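Local coordinates for CBS domain protein (Streptococcus pneumoniae serotype 4, PDB 7LZG), which is of unknown function but, as a CBS-domain protein, may sense adenine nucleotides or related ligands through its paired CBS motifs, at residues Y48-P52 / T63-D68. Numbering follows the deposited sequence.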
ATOM      1  N   TYR B  48      -3.521   3.559  -7.657  1.00 53.03           N
ATOM      2  CA  TYR B  48      -3.719   3.556  -6.216  1.00 50.32           C
ATOM      3  C   TYR B  48      -4.659   2.427  -5.815  1.00 39.32           C
ATOM      4  O   TYR B  48      -5.603   2.099  -6.541  1.00 33.83           O
ATOM      5  CB  TYR B  48      -4.282   4.900  -5.750  1.00 49.83           C
ATOM      6  CG  TYR B  48      -3.402   6.079  -6.102  1.00 66.51           C
ATOM      7  CD1 TYR B  48      -2.018   5.982  -6.035  1.00 75.56           C
ATOM      8  CD2 TYR B  48      -3.955   7.285  -6.513  1.00 78.02           C
ATOM      9  CE1 TYR B  48      -1.209   7.056  -6.360  1.00 88.89           C
ATOM     10  CE2 TYR B  48      -3.154   8.364  -6.842  1.00 88.70           C
ATOM     11  CZ  TYR B  48      -1.782   8.243  -6.762  1.00 96.16           C
ATOM     12  OH  TYR B  48      -0.978   9.313  -7.088  1.00 98.58           O
ATOM     13  N   THR B  49      -4.389   1.829  -4.653  1.00 39.88           N
ATOM     14  CA  THR B  49      -5.224   0.735  -4.171  1.00 32.52           C
ATOM     15  C   THR B  49      -6.532   1.239  -3.576  1.00 28.32           C
ATOM     16  O   THR B  49      -7.563   0.569  -3.698  1.00 21.15           O
ATOM     17  CB  THR B  49      -4.455  -0.096  -3.141  1.00 32.33           C
ATOM     18  OG1 THR B  49      -3.223  -0.548  -3.716  1.00 48.71           O
ATOM     19  CG2 THR B  49      -5.269  -1.308  -2.709  1.00 33.19           C
ATOM     20  N   ARG B  50      -6.517   2.414  -2.948  1.00 32.07           N
ATOM     21  CA  ARG B  50      -7.714   3.010  -2.375  1.00 25.59           C
ATOM     22  C   ARG B  50      -7.880   4.426  -2.903  1.00 23.86           C
ATOM     23  O   ARG B  50      -6.903   5.171  -3.022  1.00 30.03           O
ATOM     24  CB  ARG B  50      -7.656   3.037  -0.844  1.00 23.40           C
ATOM     25  CG  ARG B  50      -7.250   1.719  -0.216  1.00 28.25           C
ATOM     26  CD  ARG B  50      -7.663   1.660   1.241  1.00 31.00           C
ATOM     27  NE  ARG B  50      -9.113   1.703   1.391  1.00 25.90           N
ATOM     28  CZ  ARG B  50      -9.903   0.639   1.331  1.00 25.85           C
ATOM     29  NH1 ARG B  50      -9.416  -0.573   1.120  1.00 35.59           N
ATOM     30  NH2 ARG B  50     -11.215   0.796   1.486  1.00 24.14           N
ATOM     31  N   VAL B  51      -9.118   4.789  -3.222  1.00 23.09           N
ATOM     32  CA  VAL B  51      -9.431   6.149  -3.646  1.00 26.71           C
ATOM     33  C   VAL B  51     -10.504   6.711  -2.721  1.00 20.94           C
ATOM     34  O   VAL B  51     -11.369   5.960  -2.244  1.00 18.40           O
ATOM     35  CB  VAL B  51      -9.877   6.196  -5.118  1.00 21.76           C
ATOM     36  CG1 VAL B  51      -8.765   5.692  -6.022  1.00 30.83           C
ATOM     37  CG2 VAL B  51     -11.148   5.391  -5.322  1.00 22.49           C
ATOM     38  N   PRO B  52     -10.481   8.006  -2.424  1.00 21.20           N
ATOM     39  CA  PRO B  52     -11.515   8.580  -1.561  1.00 22.55           C
ATOM     40  C   PRO B  52     -12.844   8.689  -2.291  1.00 23.00           C
ATOM     41  O   PRO B  52     -12.912   8.735  -3.521  1.00 25.05           O
ATOM     42  CB  PRO B  52     -10.957   9.962  -1.212  1.00 23.50           C
ATOM     43  CG  PRO B  52     -10.077  10.299  -2.367  1.00 23.54           C
ATOM     44  CD  PRO B  52      -9.478   9.004  -2.832  1.00 23.13           C
ATOM     45  N   THR B  63     -13.205   5.926   1.922  1.00 23.60           N
ATOM     46  CA  THR B  63     -12.312   5.357   0.926  1.00 19.77           C
ATOM     47  C   THR B  63     -12.871   4.028   0.441  1.00 20.42           C
ATOM     48  O   THR B  63     -13.610   3.348   1.158  1.00 21.19           O
ATOM     49  CB  THR B  63     -10.904   5.149   1.491  1.00 20.64           C
ATOM     50  OG1 THR B  63     -10.963   4.239   2.597  1.00 22.38           O
ATOM     51  CG2 THR B  63     -10.320   6.472   1.960  1.00 23.19           C
ATOM     52  N   ILE B  64     -12.513   3.659  -0.788  1.00 20.96           N
ATOM     53  CA  ILE B  64     -12.990   2.420  -1.384  1.00 20.06           C
ATOM     54  C   ILE B  64     -11.857   1.772  -2.167  1.00 19.70           C
ATOM     55  O   ILE B  64     -10.984   2.449  -2.720  1.00 18.26           O
ATOM     56  CB  ILE B  64     -14.225   2.654  -2.286  1.00 17.45           C
ATOM     57  CG1 ILE B  64     -14.913   1.327  -2.607  1.00 14.44           C
ATOM     58  CG2 ILE B  64     -13.833   3.384  -3.564  1.00 18.51           C
ATOM     59  CD1 ILE B  64     -16.170   1.474  -3.422  1.00 15.30           C
ATOM     60  N   GLY B  65     -11.866   0.440  -2.185  1.00 19.00           N
ATOM     61  CA  GLY B  65     -10.935  -0.329  -2.982  1.00 15.28           C
ATOM     62  C   GLY B  65     -11.651  -1.480  -3.657  1.00 13.68           C
ATOM     63  O   GLY B  65     -12.853  -1.681  -3.472  1.00 16.74           O
ATOM     64  N   LEU B  66     -10.889  -2.233  -4.451  1.00 13.61           N
ATOM     65  CA  LEU B  66     -11.466  -3.376  -5.146  1.00 13.68           C
ATOM     66  C   LEU B  66     -11.896  -4.468  -4.176  1.00 14.96           C
ATOM     67  O   LEU B  66     -12.879  -5.168  -4.435  1.00 13.64           O
ATOM     68  CB  LEU B  66     -10.472  -3.925  -6.164  1.00 17.22           C
ATOM     69  CG  LEU B  66     -10.348  -3.067  -7.420  1.00 18.16           C
ATOM     70  CD1 LEU B  66      -9.231  -3.583  -8.299  1.00 19.47           C
ATOM     71  CD2 LEU B  66     -11.668  -3.062  -8.169  1.00 18.97           C
ATOM     72  N   ARG B  67     -11.176  -4.630  -3.063  1.00 14.98           N
ATOM     73  CA  ARG B  67     -11.587  -5.611  -2.064  1.00 19.61           C
ATOM     74  C   ARG B  67     -12.953  -5.266  -1.488  1.00 21.58           C
ATOM     75  O   ARG B  67     -13.772  -6.157  -1.238  1.00 23.95           O
ATOM     76  CB  ARG B  67     -10.541  -5.705  -0.953  1.00 24.49           C
ATOM     77  CG  ARG B  67     -10.924  -6.657   0.173  1.00 29.67           C
ATOM     78  CD  ARG B  67      -9.851  -6.711   1.245  1.00 40.57           C
ATOM     79  NE  ARG B  67      -9.504  -5.382   1.734  1.00 59.08           N
ATOM     80  CZ  ARG B  67      -8.679  -5.146   2.745  1.00 71.05           C
ATOM     81  NH1 ARG B  67      -8.107  -6.133   3.416  1.00 71.31           N
ATOM     82  NH2 ARG B  67      -8.426  -3.888   3.095  1.00 70.69           N
ATOM     83  N   ASP B  68     -13.220  -3.975  -1.282  1.00 15.15           N
ATOM     84  CA  ASP B  68     -14.522  -3.563  -0.771  1.00 13.50           C
ATOM     85  C   ASP B  68     -15.632  -3.910  -1.753  1.00 17.23           C
ATOM     86  O   ASP B  68     -16.693  -4.404  -1.354  1.00 17.52           O
ATOM     87  CB  ASP B  68     -14.510  -2.064  -0.476  1.00 17.47           C
ATOM     88  CG  ASP B  68     -13.424  -1.677   0.508  1.00 25.55           C
ATOM     89  OD1 ASP B  68     -13.383  -2.263   1.611  1.00 32.84           O
ATOM     90  OD2 ASP B  68     -12.601  -0.798   0.173  1.00 25.76           O
TER
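Val51 and Ile64 form an antiparallel hydrogen-bonded pair in which each residue donates one backbone bond and accepts one: Val51 N donates to Ile64 O and Ile64 N to Val51 O, both at 3.0 Å. The axes of the short strand segments 50-52 and 63-65 approach to 4.5 Å, their N-to-C directions 147° apart. Pro52, which has no N-H to give, faces Thr63 in the adjoining non-hydrogen-bonded pair. Beyond Gly65 the chain turns at once into helix 66-76, with Gly65 as its N-cap residue.

Arg50 dominates the side-chain contact. Its CG lies anti to its carbonyl carbon (chi1 -48°), and a bend at chi3 folds the guanidinium back over the neighbouring strand, one face lying over Ile64 C and Gly65 N, both set toward its rim. NH2 makes a salt bridge to Asp68 OD2, with the guanidinium and carboxylate planes 77° apart. That same OD2 accepts the Gly65 N-H through its anti lone pair (2.8 Å), so one carboxylate oxygen ties the start of the helix to the strand-borne arginine. The Thr63 hydroxyl lies at the guanidinium edge, OG1 being 3.4 Å from Arg50 NE. Arg67 NH2 comes within 4.0 Å of Arg50 NH1, where the carboxylate of Asp68 probably offsets some of the like charge. On the other face of the hairpin, Val51 CG2 meets Ile64 CG2 at 3.8 Å.

This pairing belongs to the β-hairpin and following helix of a CBS motif. Strand 50-54 is central, between strands 30-31 and 60-65; Leu43 of helix 36-45 packs on Val51, while Phe117 of strand 117-121 covers Pro52 and Thr63. In the first turn of helix 66-76, Arg67 NH1 hydrogen-bonds to Met46 O of the second subunit, and Leu66 packs against Leu66 of that subunit.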